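Local coordinates for protein Csc2 (Thermofilum pendens, PDB 4TXD) that probably binds CRISPR RNA as the Cas7-family protein of a type I-D CRISPR immune system, and carries a zinc ion, at residues G306-E309 / V310-N313; R102-M105 / L106-R110; T225-A228 / L229-E232; K121-V125 / Q126-G130. One frame throughout, in Å; residues are numbered along the deposited sequence. Where two conformers were deposited one is given.

Interaction 1: G306-E309 / V310-N313; sequences GYEE and VKKN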
loop_
_atom_site.group_PDB
_atom_site.type_symbol
_atom_site.label_atom_id
_atom_site.label_comp_id
_atom_site.label_asym_id
_atom_site.label_seq_id
_atom_site.Cartn_x
_atom_site.Cartn_y
_atom_site.Cartn_z
ATOM N N GLY A 306 24.596 4.556 4.533
ATOM C CA GLY A 306 23.641 5.521 5.021
ATOM C C GLY A 306 22.760 6.154 3.967
ATOM O O GLY A 306 22.924 5.898 2.827
ATOM N N TYR A 307 21.822 6.977 4.398
ATOM C CA TYR A 307 20.776 7.497 3.543
ATOM C C TYR A 307 21.218 8.053 2.188
ATOM O O TYR A 307 20.743 7.645 1.184
ATOM C CB TYR A 307 19.901 8.508 4.280
ATOM C CG TYR A 307 18.904 9.215 3.404
ATOM C CD1 TYR A 307 17.755 8.590 2.982
ATOM C CD2 TYR A 307 19.115 10.509 2.998
ATOM C CE1 TYR A 307 16.847 9.231 2.177
ATOM C CE2 TYR A 307 18.219 11.161 2.208
ATOM C CZ TYR A 307 17.088 10.520 1.783
ATOM O OH TYR A 307 16.197 11.158 1.006
ATOM N N GLU A 308 22.125 9.010 2.196
ATOM C CA GLU A 308 22.532 9.654 0.965
ATOM C C GLU A 308 23.250 8.712 0.039
ATOM O O GLU A 308 23.027 8.747 -1.124
ATOM C CB GLU A 308 23.347 10.908 1.233
ATOM C CG GLU A 308 22.614 11.955 2.027
ATOM C CD GLU A 308 21.576 12.700 1.220
ATOM O OE1 GLU A 308 21.576 12.571 0.004
ATOM O OE2 GLU A 308 20.765 13.403 1.814
ATOM N N GLU A 309 24.099 7.861 0.566
ATOM C CA GLU A 309 24.807 6.915 -0.256
ATOM C C GLU A 309 23.846 5.894 -0.857
ATOM O O GLU A 309 23.929 5.538 -1.996
ATOM C CB GLU A 309 25.911 6.238 0.515
ATOM C CG GLU A 309 26.758 5.345 -0.332
ATOM C CD GLU A 309 28.020 4.872 0.354
ATOM O OE1 GLU A 309 28.303 5.300 1.452
ATOM O OE2 GLU A 309 28.702 4.048 -0.208
ATOM N N VAL A 310 22.929 5.426 -0.044
ATOM C CA VAL A 310 21.941 4.481 -0.505
ATOM C C VAL A 310 21.124 5.064 -1.646
ATOM O O VAL A 310 20.938 4.438 -2.619
ATOM C CB VAL A 310 21.029 4.034 0.644
ATOM C CG1 VAL A 310 19.830 3.268 0.139
ATOM C CG2 VAL A 310 21.798 3.188 1.609
ATOM N N LYS A 311 20.624 6.265 -1.463
ATOM C CA LYS A 311 19.788 6.878 -2.458
ATOM C C LYS A 311 20.546 7.035 -3.775
ATOM O O LYS A 311 20.056 6.688 -4.812
ATOM C CB LYS A 311 19.234 8.205 -1.977
ATOM C CG LYS A 311 18.134 8.687 -2.871
ATOM C CD LYS A 311 17.785 10.138 -2.778
ATOM C CE LYS A 311 17.943 10.737 -1.426
ATOM N NZ LYS A 311 17.455 12.127 -1.415
ATOM N N LYS A 312 21.771 7.511 -3.697
ATOM C CA LYS A 312 22.594 7.618 -4.877
ATOM C C LYS A 312 22.798 6.283 -5.543
ATOM O O LYS A 312 22.551 6.158 -6.687
ATOM C CB LYS A 312 23.925 8.283 -4.549
ATOM C CG LYS A 312 24.968 8.136 -5.623
ATOM C CD LYS A 312 26.341 8.609 -5.170
ATOM C CE LYS A 312 27.114 9.230 -6.315
ATOM N NZ LYS A 312 28.151 8.314 -6.856
ATOM N N ASN A 313 23.244 5.290 -4.808
ATOM C CA ASN A 313 23.501 3.985 -5.363
ATOM C C ASN A 313 22.260 3.398 -6.015
ATOM O O ASN A 313 22.320 2.790 -7.034
ATOM C CB ASN A 313 23.942 2.993 -4.296
ATOM C CG ASN A 313 25.297 3.292 -3.712
ATOM O OD1 ASN A 313 25.693 2.667 -2.740
ATOM N ND2 ASN A 313 26.007 4.227 -4.289
HETATM O O HOH W 1 18.685 14.012 -0.402
#
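At the start of helix 307-321 the N-cap residue, Gly306, accepts the first helical backbone bond, from Val310 N to Gly306 O at 2.9 Å, and Lys311 N follows one residue on by bonding to Tyr307 O at 3.0 Å. The side chains of Tyr307 and Lys311 run side by side in the same direction. Tyr307 has CG opposite its backbone N (chi1 173°), which lays the ring along the lysine chain, and Lys311 turns at chi3 (-33°) to bring NZ within 2.9 Å of Tyr307 OH, a weak bond. The stronger partner of that hydroxyl is Glu281, while the ring makes a cation-pi contact with Arg60. A water appears to join Lys311 NZ to Glu308 OE2, two charged groups too far apart for a salt bridge, though it lies 3.1 Å from Glu308 OE2 and a doubtfully short 2.5 Å from Lys311 NZ. A phenylalanine in place of Tyr307 would keep the ring but would probably leave Glu281 without its hydroxyl mate and the lysine tip freer to swing. Val310 is buried against Ile242, and Tyr307 against Leu58 and Val240, consistent with the helix-on-sheet packing of an RRM-like domain.

Interaction 2: R102-M105 / L106-R110; sequences RRQM and LQLLR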
loop_
_atom_site.group_PDB
_atom_site.type_symbol
_atom_site.label_atom_id
_atom_site.label_comp_id
_atom_site.label_asym_id
_atom_site.label_seq_id
_atom_site.Cartn_x
_atom_site.Cartn_y
_atom_site.Cartn_z
ATOM N N ARG A 102 -2.725 1.326 3.583
ATOM C CA ARG A 102 -4.155 1.325 3.415
ATOM C C ARG A 102 -4.834 2.277 4.376
ATOM O O ARG A 102 -5.762 2.920 4.044
ATOM C CB ARG A 102 -4.719 -0.087 3.451
ATOM C CG ARG A 102 -5.395 -0.504 4.693
ATOM C CD ARG A 102 -6.671 -1.255 4.380
ATOM N NE ARG A 102 -6.392 -2.643 4.154
ATOM C CZ ARG A 102 -7.093 -3.472 3.396
ATOM N NH1 ARG A 102 -6.689 -4.694 3.324
ATOM N NH2 ARG A 102 -8.141 -3.098 2.698
ATOM N N ARG A 103 -4.291 2.382 5.560
ATOM C CA ARG A 103 -4.795 3.353 6.524
ATOM C C ARG A 103 -4.599 4.792 6.017
ATOM O O ARG A 103 -5.456 5.663 6.231
ATOM C CB ARG A 103 -4.110 3.150 7.883
ATOM C CG ARG A 103 -4.870 3.736 9.057
ATOM C CD ARG A 103 -4.423 5.146 9.345
ATOM N NE ARG A 103 -5.312 5.840 10.275
ATOM C CZ ARG A 103 -6.395 6.515 9.908
ATOM N NH1 ARG A 103 -6.736 6.579 8.626
ATOM N NH2 ARG A 103 -7.139 7.125 10.820
ATOM N N GLN A 104 -3.484 5.037 5.338
ATOM C CA GLN A 104 -3.236 6.345 4.741
ATOM C C GLN A 104 -4.214 6.637 3.588
ATOM O O GLN A 104 -4.780 7.733 3.503
ATOM C CB GLN A 104 -1.785 6.450 4.253
ATOM C CG GLN A 104 -1.437 7.763 3.516
ATOM C CD GLN A 104 -1.607 9.028 4.369
ATOM O OE1 GLN A 104 -1.816 8.969 5.584
ATOM N NE2 GLN A 104 -1.523 10.184 3.717
ATOM N N MET A 105 -4.424 5.669 2.704
ATOM C CA MET A 105 -5.382 5.876 1.616
ATOM C C MET A 105 -6.762 6.176 2.173
ATOM O O MET A 105 -7.483 7.040 1.655
ATOM C CB MET A 105 -5.454 4.662 0.681
ATOM C CG MET A 105 -6.493 4.872 -0.444
ATOM S SD MET A 105 -6.594 3.561 -1.675
ATOM C CE MET A 105 -5.047 3.791 -2.543
ATOM N N LEU A 106 -7.108 5.503 3.243
ATOM C CA LEU A 106 -8.359 5.713 3.899
ATOM C C LEU A 106 -8.475 7.138 4.453
ATOM O O LEU A 106 -9.518 7.755 4.388
ATOM C CB LEU A 106 -8.559 4.683 4.980
ATOM C CG LEU A 106 -9.798 4.860 5.812
ATOM C CD1 LEU A 106 -11.017 5.134 4.959
ATOM C CD2 LEU A 106 -10.046 3.737 6.777
ATOM N N GLN A 107 -7.377 7.645 4.986
ATOM C CA GLN A 107 -7.400 8.994 5.560
ATOM C C GLN A 107 -7.521 10.011 4.430
ATOM O O GLN A 107 -8.234 11.008 4.558
ATOM C CB GLN A 107 -6.154 9.246 6.425
ATOM C CG GLN A 107 -6.202 10.537 7.264
ATOM C CD GLN A 107 -7.418 10.618 8.179
ATOM O OE1 GLN A 107 -7.890 9.608 8.716
ATOM N NE2 GLN A 107 -7.939 11.830 8.350
ATOM N N LEU A 108 -6.850 9.746 3.313
ATOM C CA LEU A 108 -6.939 10.612 2.152
ATOM C C LEU A 108 -8.370 10.602 1.610
ATOM O O LEU A 108 -8.884 11.647 1.211
ATOM C CB LEU A 108 -5.939 10.188 1.073
ATOM C CG LEU A 108 -4.460 10.370 1.462
ATOM C CD1 LEU A 108 -3.563 9.796 0.399
ATOM C CD2 LEU A 108 -4.134 11.851 1.668
ATOM N N LEU A 109 -9.012 9.430 1.618
ATOM C CA LEU A 109 -10.414 9.313 1.190
ATOM C C LEU A 109 -11.342 10.104 2.092
ATOM O O LEU A 109 -12.312 10.715 1.626
ATOM C CB LEU A 109 -10.871 7.845 1.164
ATOM C CG LEU A 109 -10.313 7.022 0.010
ATOM C CD1 LEU A 109 -10.522 5.521 0.260
ATOM C CD2 LEU A 109 -10.959 7.470 -1.297
ATOM N N ARG A 110 -11.061 10.072 3.390
ATOM C CA ARG A 110 -11.849 10.854 4.329
ATOM C C ARG A 110 -11.673 12.353 4.080
ATOM O O ARG A 110 -12.636 13.119 4.152
ATOM C CB ARG A 110 -11.475 10.503 5.756
ATOM C CG ARG A 110 -12.086 9.209 6.234
ATOM C CD ARG A 110 -11.426 8.755 7.516
ATOM N NE ARG A 110 -12.022 7.529 8.033
ATOM C CZ ARG A 110 -11.412 6.713 8.890
ATOM N NH1 ARG A 110 -10.180 6.990 9.307
ATOM N NH2 ARG A 110 -12.026 5.615 9.320
#
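Arg103 NH2 lies at the edge of the Arg110 guanidinium, in its plane, 3.4 Å from Arg110 NH1; Gln107 OE1 is also at the edge, and one face of the same group carries Leu106 CD2, 3.7 Å above the plane and off-centre. The two guanidinium groups meet almost at right angles, their planes 82° apart. Such closeness of like charges is probably costly, but Gln107 may offset part of it. With chi1 at -170° its CG swings to the far side from the backbone N and the chain then bends, bringing the amide alongside Arg103 with the two planes 69° apart. There OE1 accepts two weak bonds from one guanidinium, at 3.2 Å from Arg103 NH1 and 3.3 Å from Arg103 NH2. Arg110 has its stronger hold elsewhere, through NE on Asn145, with a weak bond to the carbonyl of Cys146.

Further round the helix the contacts turn more apolar. The polar Gln104 NE2 lies against Leu108 CG at 3.7 Å, with Thr264 as a weak polar partner, and Met105 CG approaches Leu109 CD1 at 4.1 Å. Met105 and Leu108 press on helix 252-263, while Leu108 and Leu109 both reach Phe344 of helix 343-365. The i/i+4 pairs, with Arg103 and Arg110 at i/i+7, leave a polar side and an apolar side on helix 94-115. Two of its leucines border residues that bind the zinc ion: the side chain of Leu106 is about 4 Å from that of Cys146, and that of Leu109 about 4 Å from that of Cys168, in the site completed by Asp165 and Cys171.

Interaction 3: T225-A228 / L229-E232; sequences TGQA and LFSE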
loop_
_atom_site.group_PDB
_atom_site.type_symbol
_atom_site.label_atom_id
_atom_site.label_comp_id
_atom_site.label_asym_id
_atom_site.label_seq_id
_atom_site.Cartn_x
_atom_site.Cartn_y
_atom_site.Cartn_z
ATOM N N THR A 225 13.440 -13.126 28.105
ATOM C CA THR A 225 14.226 -11.865 28.057
ATOM C C THR A 225 15.704 -11.908 27.284
ATOM O O THR A 225 16.054 -12.996 26.971
ATOM C CB THR A 225 14.437 -11.309 29.490
ATOM O OG1 THR A 225 15.312 -12.184 30.223
ATOM C CG2 THR A 225 13.123 -11.157 30.230
ATOM N N GLY A 226 16.446 -10.845 27.269
ATOM C CA GLY A 226 17.768 -10.887 26.759
ATOM C C GLY A 226 17.938 -9.959 25.585
ATOM O O GLY A 226 17.017 -9.528 24.976
ATOM N N GLN A 227 19.182 -9.673 25.330
ATOM C CA GLN A 227 19.613 -8.882 24.172
ATOM C C GLN A 227 18.989 -9.336 22.843
ATOM O O GLN A 227 18.633 -8.502 22.000
ATOM C CB GLN A 227 21.146 -8.928 24.059
ATOM C CG GLN A 227 21.736 -8.217 22.828
ATOM C CD GLN A 227 21.864 -9.117 21.593
ATOM O OE1 GLN A 227 22.236 -10.291 21.699
ATOM N NE2 GLN A 227 21.550 -8.565 20.414
ATOM N N ALA A 228 18.859 -10.647 22.648
ATOM C CA ALA A 228 18.404 -11.169 21.363
ATOM C C ALA A 228 16.880 -11.241 21.238
ATOM O O ALA A 228 16.347 -11.748 20.238
ATOM C CB ALA A 228 19.024 -12.548 21.110
ATOM N N LEU A 229 16.169 -10.723 22.217
ATOM C CA LEU A 229 14.729 -10.648 22.125
ATOM C C LEU A 229 14.291 -9.368 21.420
ATOM O O LEU A 229 14.530 -8.296 21.899
ATOM C CB LEU A 229 14.077 -10.743 23.489
ATOM C CG LEU A 229 12.583 -10.537 23.552
ATOM C CD1 LEU A 229 11.854 -11.538 22.698
ATOM C CD2 LEU A 229 12.059 -10.517 24.967
ATOM N N PHE A 230 13.663 -9.525 20.271
ATOM C CA PHE A 230 13.323 -8.366 19.446
ATOM C C PHE A 230 11.818 -8.151 19.353
ATOM O O PHE A 230 11.314 -7.646 18.354
ATOM C CB PHE A 230 13.945 -8.519 18.046
ATOM C CG PHE A 230 15.448 -8.587 18.068
ATOM C CD1 PHE A 230 16.193 -7.547 18.606
ATOM C CD2 PHE A 230 16.121 -9.691 17.557
ATOM C CE1 PHE A 230 17.587 -7.599 18.638
ATOM C CE2 PHE A 230 17.506 -9.746 17.582
ATOM C CZ PHE A 230 18.241 -8.705 18.123
ATOM N N SER A 231 11.095 -8.541 20.399
ATOM C CA SER A 231 9.664 -8.259 20.479
ATOM C C SER A 231 9.400 -6.749 20.312
ATOM O O SER A 231 8.386 -6.333 19.755
ATOM C CB SER A 231 9.105 -8.748 21.812
ATOM O OG SER A 231 9.891 -8.227 22.872
ATOM N N GLU A 232 10.333 -5.940 20.770
ATOM C CA GLU A 232 10.287 -4.506 20.579
ATOM C C GLU A 232 11.659 -3.962 20.157
ATOM O O GLU A 232 12.633 -4.319 20.696
ATOM C CB GLU A 232 9.773 -3.780 21.818
ATOM C CG GLU A 232 9.793 -2.293 21.673
ATOM C CD GLU A 232 8.950 -1.546 22.694
ATOM O OE1 GLU A 232 7.979 -2.070 23.198
ATOM O OE2 GLU A 232 9.279 -0.408 22.976
#
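Leu229 and Gly226 close the tight part of this loop: Leu229 N donates to Gly226 O over 3.1 Å, and although the N-H points well at its acceptor (163°), the donor stands above the carbonyl plane, 57° out of it. Leu229 CB also packs 3.5 Å from Gly226 O, and further back Leu229 CD2 reaches Thr225 CA at 4.0 Å. Leu229 is buried, and its carbonyl, like that of Glu232, is held by the side-chain amide of Asn215. The bond closes a type I beta turn from Gly226 to Leu229, set in the connection between strand 222-224 and strand 232-235. Glycine suits the first position, since at its backbone angles a side chain would jam against the preceding carbonyl.

Just past the turn, Phe230 folds back over the peptides it has left. Its CG lies beside its own backbone N and opposite the carbonyl carbon (chi1 -62°), which sets one ring face under Ala228 O, 3.4 Å from Phe230 CD2, while Gln227 O approaches obliquely, 3.6 Å from Phe230 CE1. The outer side is looser. Gln227 runs alongside the phenyl group with its NE2 4.0 Å from Phe230 CZ, a mere van der Waals approach, and the exposed Thr225, deposited in two conformers, has a CB that points away from 229-232. Residues 225 to 231 also touch a crystal neighbour, so the poses of the exposed side chains may owe something to packing in the crystal.

Interaction 4: K121-V125 / Q126-G130; sequences KRWLV and QEVIG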
loop_
_atom_site.group_PDB
_atom_site.type_symbol
_atom_site.label_atom_id
_atom_site.label_comp_id
_atom_site.label_asym_id
_atom_site.label_seq_id
_atom_site.Cartn_x
_atom_site.Cartn_y
_atom_site.Cartn_z
ATOM N N LYS A 121 -20.817 16.529 -3.475
ATOM C CA LYS A 121 -21.327 15.553 -2.573
ATOM C C LYS A 121 -22.474 14.776 -3.190
ATOM O O LYS A 121 -22.530 13.586 -3.034
ATOM C CB LYS A 121 -21.750 16.149 -1.260
ATOM C CG LYS A 121 -22.366 15.113 -0.362
ATOM C CD LYS A 121 -22.651 15.563 1.025
ATOM C CE LYS A 121 -23.411 14.447 1.714
ATOM N NZ LYS A 121 -23.258 14.363 3.182
ATOM N N ARG A 122 -23.381 15.458 -3.872
ATOM C CA ARG A 122 -24.466 14.751 -4.503
ATOM C C ARG A 122 -23.905 13.794 -5.526
ATOM O O ARG A 122 -24.416 12.743 -5.667
ATOM C CB ARG A 122 -25.536 15.650 -5.102
ATOM C CG ARG A 122 -26.811 14.880 -5.438
ATOM C CD ARG A 122 -27.432 15.431 -6.671
ATOM N NE ARG A 122 -28.429 14.625 -7.356
ATOM C CZ ARG A 122 -29.534 14.143 -6.832
ATOM N NH1 ARG A 122 -29.805 14.298 -5.560
ATOM N NH2 ARG A 122 -30.354 13.484 -7.597
ATOM N N TRP A 123 -22.845 14.168 -6.217
ATOM C CA TRP A 123 -22.207 13.249 -7.139
ATOM C C TRP A 123 -21.832 11.962 -6.441
ATOM O O TRP A 123 -22.121 10.918 -6.913
ATOM C CB TRP A 123 -20.985 13.836 -7.825
ATOM C CG TRP A 123 -20.342 12.912 -8.779
ATOM C CD1 TRP A 123 -20.568 12.831 -10.096
ATOM C CD2 TRP A 123 -19.350 11.936 -8.486
ATOM N NE1 TRP A 123 -19.797 11.870 -10.650
ATOM C CE2 TRP A 123 -19.028 11.308 -9.675
ATOM C CE3 TRP A 123 -18.689 11.552 -7.332
ATOM C CZ2 TRP A 123 -18.097 10.308 -9.748
ATOM C CZ3 TRP A 123 -17.750 10.560 -7.414
ATOM C CH2 TRP A 123 -17.473 9.949 -8.602
ATOM N N LEU A 124 -21.195 12.069 -5.297
ATOM C CA LEU A 124 -20.758 10.900 -4.579
ATOM C C LEU A 124 -21.920 10.077 -4.099
ATOM O O LEU A 124 -21.893 8.878 -4.184
ATOM C CB LEU A 124 -19.880 11.275 -3.399
ATOM C CG LEU A 124 -19.268 10.123 -2.614
ATOM C CD1 LEU A 124 -18.053 9.583 -3.293
ATOM C CD2 LEU A 124 -18.979 10.433 -1.166
ATOM N N VAL A 125 -22.929 10.733 -3.582
ATOM C CA VAL A 125 -24.058 10.031 -3.057
ATOM C C VAL A 125 -24.806 9.323 -4.174
ATOM O O VAL A 125 -25.183 8.207 -4.022
ATOM C CB VAL A 125 -24.977 10.955 -2.269
ATOM C CG1 VAL A 125 -26.276 10.288 -1.932
ATOM C CG2 VAL A 125 -24.305 11.380 -1.009
ATOM N N GLN A 126 -25.016 9.998 -5.280
ATOM C CA GLN A 126 -25.820 9.455 -6.338
ATOM C C GLN A 126 -25.045 8.553 -7.262
ATOM O O GLN A 126 -25.476 7.479 -7.555
ATOM C CB GLN A 126 -26.520 10.552 -7.128
ATOM C CG GLN A 126 -27.550 11.313 -6.347
ATOM C CD GLN A 126 -28.726 10.469 -5.909
ATOM O OE1 GLN A 126 -29.225 9.701 -6.657
ATOM N NE2 GLN A 126 -29.142 10.615 -4.675
ATOM N N GLU A 127 -23.893 9.002 -7.704
ATOM C CA GLU A 127 -23.129 8.266 -8.673
ATOM C C GLU A 127 -22.248 7.151 -8.110
ATOM O O GLU A 127 -21.823 6.289 -8.828
ATOM C CB GLU A 127 -22.328 9.213 -9.533
ATOM C CG GLU A 127 -23.141 10.284 -10.219
ATOM C CD GLU A 127 -24.311 9.740 -10.992
ATOM O OE1 GLU A 127 -24.145 8.728 -11.664
ATOM O OE2 GLU A 127 -25.384 10.340 -10.920
ATOM N N VAL A 128 -22.005 7.160 -6.821
ATOM C CA VAL A 128 -21.169 6.163 -6.201
ATOM C C VAL A 128 -21.927 5.376 -5.174
ATOM O O VAL A 128 -22.134 4.217 -5.346
ATOM C CB VAL A 128 -19.906 6.807 -5.587
ATOM C CG1 VAL A 128 -19.187 5.894 -4.614
ATOM C CG2 VAL A 128 -18.980 7.235 -6.694
ATOM N N ILE A 129 -22.323 6.013 -4.102
ATOM C CA ILE A 129 -23.023 5.333 -3.050
ATOM C C ILE A 129 -24.338 4.723 -3.502
ATOM O O ILE A 129 -24.671 3.642 -3.123
ATOM C CB ILE A 129 -23.249 6.262 -1.882
ATOM C CG1 ILE A 129 -21.914 6.741 -1.383
ATOM C CG2 ILE A 129 -24.012 5.585 -0.783
ATOM C CD1 ILE A 129 -21.999 7.491 -0.102
ATOM N N GLY A 130 -25.071 5.437 -4.330
ATOM C CA GLY A 130 -26.295 4.911 -4.872
ATOM C C GLY A 130 -26.074 3.697 -5.742
ATOM O O GLY A 130 -26.812 2.762 -5.684
#
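Arg122 and Gln126 are laid flat on one another: their guanidinium and amide planes are only 13° apart, and Gln126 CG lies over the centre of the guanidinium, 3.5 Å from Arg122 CZ. Trp123 and Glu127 meet quite differently, crossing at about a right angle. Here the aliphatic part of the glutamate covers one face of the indole, with Glu127 CB 3.9 Å from the centroid of the Trp123 five-membered ring and almost on its normal, a CH-pi contact, and Glu127 CG 3.6 Å from Trp123 CD1. The tryptophan reaches forward along the helix, toward its C-terminal end, because chi1 (-179°) puts CG trans to the main-chain nitrogen, which also carries the six-membered ring to Val128, whose CG2 lies 3.6 Å from Trp123 CZ3. Val128 is held from a second direction by Leu124, with Val128 CB 4.0 Å from Leu124 CD1.

Beneath these side chains the backbone widens into a pi-type turn. Leu124 O accepts two donors, Val128 N at 3.1 Å from above its carbonyl plane and Ile129 N at 2.9 Å more directly, and the short axes of 121-125 and 126-130 diverge by 36°. At Gly130 a side chain would collide with Gln126 O. Cutting Trp123 back to an alanine is likely to leave Val128 CG2 and the glutamate methylenes without the indole, and Lys345 of helix 343-365 without its cation-pi partner. In this contact, then, Glu127 gives its methylenes and Arg122 its guanidinium face, while Trp123, Leu124 and Val128 provide the apolar surface facing helix 343-365.

Overall arrangement
All four contacts are local, yet their surroundings differ. Interaction 2 lies deepest, its centre about 10 Å from that of the chain, and interaction 3 is the surface contact, its centre about 29 Å from that of the chain. Interactions 2 and 4 sit on successive helices, 94-115 and 118-134, their nearest atoms about 7 Å apart, and both lean on helix 343-365, though interaction 2 is closer to the zinc ion. Interaction 1, on another helix, packs against the sheet and relies on polar tips and a water. Interaction 4 instead uses stacked flat groups and a widened helical turn. Interaction 3 lacks a helix altogether and depends on one turn bond and a folded-back ring.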